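Local coordinates for protein aminotransferase (Neisseria meningitidis Z2491, PDB 3JTX) that probably transfers amino groups between amino acids and keto acids, as a class I and II aminotransferase using covalently held pyridoxal phosphate, at residues Asp91-Ala103 with Val249-Ala261. Sequence-based numbering, arbitrary orientation.
Sequences DNEILPVLGSREA and VPGLRSGFVAGDA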
loop_
_atom_site.group_PDB
_atom_site.type_symbol
_atom_site.label_atom_id
_atom_site.label_comp_id
_atom_site.label_asym_id
_atom_site.label_seq_id
_atom_site.Cartn_x
_atom_site.Cartn_y
_atom_site.Cartn_z
ATOM N N ASP A 91 14.340 16.764 3.852
ATOM C CA ASP A 91 14.544 16.674 2.390
ATOM C C ASP A 91 15.049 15.317 1.892
ATOM O O ASP A 91 14.865 15.012 0.710
ATOM C CB ASP A 91 15.579 17.714 1.909
ATOM C CG ASP A 91 15.118 19.158 2.076
ATOM O OD1 ASP A 91 13.902 19.436 2.027
ATOM O OD2 ASP A 91 16.001 20.032 2.219
ATOM N N ASN A 92 15.719 14.515 2.733
ATOM C CA ASN A 92 16.254 13.260 2.206
ATOM C C ASN A 92 16.343 12.079 3.172
ATOM O O ASN A 92 16.654 10.982 2.733
ATOM C CB ASN A 92 17.591 13.483 1.480
ATOM C CG ASN A 92 18.690 13.999 2.389
ATOM O OD1 ASN A 92 18.575 13.978 3.607
ATOM N ND2 ASN A 92 19.778 14.454 1.784
ATOM N N GLU A 93 15.990 12.273 4.446
ATOM C CA GLU A 93 16.085 11.200 5.454
ATOM C C GLU A 93 14.759 10.702 6.004
ATOM O O GLU A 93 14.743 9.897 6.937
ATOM C CB GLU A 93 16.973 11.644 6.617
ATOM C CG GLU A 93 18.442 11.761 6.247
ATOM C CD GLU A 93 19.340 12.081 7.427
ATOM O OE1 GLU A 93 19.091 13.098 8.111
ATOM O OE2 GLU A 93 20.305 11.311 7.658
ATOM N N ILE A 94 13.652 11.165 5.428
ATOM C CA ILE A 94 12.315 10.817 5.893
ATOM C C ILE A 94 11.376 10.520 4.718
ATOM O O ILE A 94 11.276 11.308 3.788
ATOM C CB ILE A 94 11.706 11.976 6.714
ATOM C CG1 ILE A 94 12.625 12.337 7.879
ATOM C CG2 ILE A 94 10.279 11.615 7.192
ATOM C CD1 ILE A 94 12.096 13.401 8.826
ATOM N N LEU A 95 10.684 9.383 4.753
ATOM C CA LEU A 95 9.551 9.140 3.823
ATOM C C LEU A 95 8.294 8.830 4.617
ATOM O O LEU A 95 8.327 8.019 5.547
ATOM C CB LEU A 95 9.815 7.964 2.866
ATOM C CG LEU A 95 10.902 8.126 1.801
ATOM C CD1 LEU A 95 11.076 6.801 0.977
ATOM C CD2 LEU A 95 10.596 9.362 0.894
ATOM N N PRO A 96 7.166 9.454 4.246
ATOM C CA PRO A 96 5.924 8.967 4.850
ATOM C C PRO A 96 5.523 7.584 4.328
ATOM O O PRO A 96 5.795 7.233 3.160
ATOM C CB PRO A 96 4.898 10.024 4.433
ATOM C CG PRO A 96 5.452 10.641 3.198
ATOM C CD PRO A 96 6.936 10.464 3.198
ATOM N N VAL A 97 4.849 6.808 5.172
ATOM C CA VAL A 97 4.399 5.473 4.784
ATOM C C VAL A 97 2.954 5.243 5.237
ATOM O O VAL A 97 2.484 5.877 6.174
ATOM C CB VAL A 97 5.314 4.382 5.371
ATOM C CG1 VAL A 97 6.753 4.521 4.824
ATOM C CG2 VAL A 97 5.306 4.422 6.910
ATOM N N LEU A 98 2.256 4.329 4.573
ATOM C CA LEU A 98 0.821 4.122 4.805
ATOM C C LEU A 98 0.616 3.066 5.899
ATOM O O LEU A 98 0.039 1.989 5.656
ATOM C CB LEU A 98 0.109 3.731 3.498
ATOM C CG LEU A 98 0.454 4.633 2.288
ATOM C CD1 LEU A 98 -0.383 4.252 1.057
ATOM C CD2 LEU A 98 0.264 6.131 2.638
ATOM N N GLY A 99 1.123 3.389 7.084
ATOM C CA GLY A 99 1.269 2.421 8.168
ATOM C C GLY A 99 2.598 1.706 8.064
ATOM O O GLY A 99 3.140 1.533 6.959
ATOM N N SER A 100 3.154 1.292 9.206
ATOM C CA SER A 100 4.451 0.617 9.184
ATOM C C SER A 100 4.371 -0.756 8.507
ATOM O O SER A 100 5.376 -1.229 7.969
ATOM C CB SER A 100 5.054 0.496 10.595
ATOM O OG SER A 100 4.298 -0.373 11.423
ATOM N N ARG A 101 3.205 -1.413 8.520
ATOM C CA ARG A 101 3.108 -2.754 7.908
ATOM C C ARG A 101 3.573 -2.770 6.444
ATOM O O ARG A 101 4.499 -3.511 6.092
ATOM C CB ARG A 101 1.679 -3.303 7.993
ATOM C CG ARG A 101 1.516 -4.673 7.311
ATOM C CD ARG A 101 0.170 -5.323 7.630
ATOM N NE ARG A 101 0.131 -5.632 9.051
ATOM C CZ ARG A 101 -0.055 -6.837 9.577
ATOM N NH1 ARG A 101 -0.312 -7.907 8.820
ATOM N NH2 ARG A 101 -0.007 -6.961 10.897
ATOM N N GLU A 102 2.946 -1.953 5.588
ATOM C CA GLU A 102 3.312 -1.931 4.172
ATOM C C GLU A 102 4.779 -1.546 3.987
ATOM O O GLU A 102 5.448 -2.047 3.084
ATOM C CB GLU A 102 2.376 -1.025 3.342
ATOM C CG GLU A 102 2.458 0.465 3.650
ATOM C CD GLU A 102 3.487 1.253 2.811
ATOM O OE1 GLU A 102 4.281 0.654 2.058
ATOM O OE2 GLU A 102 3.495 2.499 2.914
ATOM N N ALA A 103 5.260 -0.657 4.848
ATOM C CA ALA A 103 6.614 -0.129 4.795
ATOM C C ALA A 103 7.641 -1.212 5.106
ATOM O O ALA A 103 8.593 -1.389 4.371
ATOM C CB ALA A 103 6.756 1.038 5.793
ATOM N N VAL A 249 -5.046 6.023 15.972
ATOM C CA VAL A 249 -5.559 6.073 14.614
ATOM C C VAL A 249 -4.957 4.940 13.772
ATOM O O VAL A 249 -4.391 5.170 12.698
ATOM C CB VAL A 249 -5.347 7.471 13.974
ATOM C CG1 VAL A 249 -6.253 8.514 14.662
ATOM C CG2 VAL A 249 -3.895 7.899 14.036
ATOM N N PRO A 250 -5.096 3.687 14.247
ATOM C CA PRO A 250 -4.635 2.586 13.392
ATOM C C PRO A 250 -5.339 2.575 12.037
ATOM O O PRO A 250 -4.741 2.173 11.050
ATOM C CB PRO A 250 -5.005 1.328 14.195
ATOM C CG PRO A 250 -6.148 1.758 15.095
ATOM C CD PRO A 250 -5.808 3.199 15.450
ATOM N N GLY A 251 -6.591 3.024 11.986
ATOM C CA GLY A 251 -7.322 3.124 10.722
ATOM C C GLY A 251 -6.847 4.216 9.761
ATOM O O GLY A 251 -7.198 4.198 8.590
ATOM N N LEU A 252 -6.041 5.158 10.235
ATOM C CA LEU A 252 -5.545 6.222 9.367
ATOM C C LEU A 252 -4.499 5.699 8.378
ATOM O O LEU A 252 -4.356 6.238 7.284
ATOM C CB LEU A 252 -4.999 7.383 10.201
ATOM C CG LEU A 252 -4.602 8.650 9.443
ATOM C CD1 LEU A 252 -5.821 9.326 8.774
ATOM C CD2 LEU A 252 -3.883 9.606 10.390
ATOM N N ARG A 253 -3.789 4.638 8.770
ATOM C CA ARG A 253 -2.742 4.004 7.963
ATOM C C ARG A 253 -1.688 5.055 7.649
ATOM O O ARG A 253 -1.523 5.435 6.485
ATOM C CB ARG A 253 -3.287 3.358 6.663
ATOM C CG ARG A 253 -4.504 2.466 6.824
ATOM C CD ARG A 253 -4.361 1.420 7.949
ATOM N NE ARG A 253 -3.147 0.619 7.810
ATOM C CZ ARG A 253 -2.250 0.363 8.765
ATOM N NH1 ARG A 253 -2.382 0.804 10.013
ATOM N NH2 ARG A 253 -1.191 -0.383 8.469
ATOM N N SER A 254 -0.992 5.515 8.689
ATOM C CA SER A 254 0.004 6.571 8.558
ATOM C C SER A 254 1.182 6.450 9.540
ATOM O O SER A 254 0.999 6.325 10.758
ATOM C CB SER A 254 -0.680 7.922 8.736
ATOM O OG SER A 254 0.242 8.995 8.684
ATOM N N GLY A 255 2.394 6.508 8.984
ATOM C CA GLY A 255 3.601 6.612 9.765
ATOM C C GLY A 255 4.704 7.214 8.917
ATOM O O GLY A 255 4.439 7.929 7.936
ATOM N N PHE A 256 5.941 6.927 9.289
ATOM C CA PHE A 256 7.081 7.309 8.470
ATOM C C PHE A 256 8.248 6.376 8.703
ATOM O O PHE A 256 8.272 5.657 9.693
ATOM C CB PHE A 256 7.485 8.779 8.683
ATOM C CG PHE A 256 8.064 9.097 10.044
ATOM C CD1 PHE A 256 9.412 8.914 10.310
ATOM C CD2 PHE A 256 7.258 9.619 11.048
ATOM C CE1 PHE A 256 9.947 9.249 11.560
ATOM C CE2 PHE A 256 7.782 9.964 12.293
ATOM C CZ PHE A 256 9.128 9.780 12.548
ATOM N N VAL A 257 9.174 6.380 7.748
ATOM C CA VAL A 257 10.456 5.699 7.850
ATOM C C VAL A 257 11.525 6.797 7.782
ATOM O O VAL A 257 11.357 7.797 7.081
ATOM C CB VAL A 257 10.635 4.645 6.749
ATOM C CG1 VAL A 257 10.569 5.276 5.342
ATOM C CG2 VAL A 257 11.944 3.886 6.937
ATOM N N ALA A 258 12.592 6.651 8.555
ATOM C CA ALA A 258 13.647 7.671 8.606
ATOM C C ALA A 258 15.022 7.051 8.802
ATOM O O ALA A 258 15.161 6.025 9.468
ATOM C CB ALA A 258 13.368 8.672 9.720
ATOM N N GLY A 259 16.040 7.685 8.236
ATOM C CA GLY A 259 17.401 7.182 8.334
ATOM C C GLY A 259 18.157 7.377 7.035
ATOM O O GLY A 259 17.976 8.393 6.352
ATOM N N ASP A 260 18.985 6.390 6.702
ATOM C CA ASP A 260 19.955 6.437 5.603
ATOM C C ASP A 260 19.330 6.991 4.326
ATOM O O ASP A 260 18.475 6.340 3.706
ATOM C CB ASP A 260 20.481 5.008 5.368
ATOM C CG ASP A 260 21.610 4.938 4.365
ATOM O OD1 ASP A 260 21.659 5.787 3.458
ATOM O OD2 ASP A 260 22.431 3.995 4.471
ATOM N N ALA A 261 19.758 8.198 3.936
ATOM C CA ALA A 261 19.261 8.879 2.719
ATOM C C ALA A 261 19.418 8.076 1.434
ATOM O O ALA A 261 18.578 8.180 0.532
ATOM C CB ALA A 261 19.948 10.264 2.542
HETATM O O HOH W 1 16.865 10.166 0.150
HETATM O O HOH W 2 21.407 9.738 5.799
HETATM O O HOH W 3 0.170 -0.699 5.859
#
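Val97 O accepts the backbone N-H of Gly255 at 2.9 Å, and Gly99 N adds a weak bond from the inverse gamma turn centred on Leu98. Val97 N returns a straight bond to Gly255 O, although it sits above that carbonyl plane. Leu95 and Val257 form the next hydrogen-bonded pair: Leu95 N to Val257 O and Val257 N to Leu95 O are both 2.9 Å. Gly259 N to Glu93 O extends the ladder, also at 2.9 Å. Strands 94-97 and 255-259 therefore run antiparallel.

On one face, Leu95 CB rests on Val257 CG1 (3.7 Å). The Val97 and Val257 side chains cross at about a right angle, meeting through their CG1 atoms. Val97 CG2 lies over the Gly255-Phe256 peptide. Helix 261-274 packs on this face through Leu264. On the other face, Ile94 CG1 touches the Ala258 methyl, and Ile94 CG2 approaches the Phe256 ring obliquely; helix 69-82 covers Ile94 and Phe256 through Cys75.

Beyond the strands, Arg253 bends at chi2 and chi3 (-49° and -53°), which brings its guanidinium back over Gly99. Gly99 CA lies over one face, 3.7 Å from Arg253 NH2. Arg253 NH1 donates in plane to Pro250 O at 2.9 Å. A water joins Arg253 NH2 to Leu98 O and Glu102 N. Glu102 OE2 accepts Leu98 N through its anti lone pair and forms a salt bridge with Arg271.

Ser100 N and Arg253 NH2 both bind the phosphate of the cofactor-modified Lys245. The arrangement is the phosphate-binding edge of the large-domain sheet in fold type I pyridoxal phosphate enzymes.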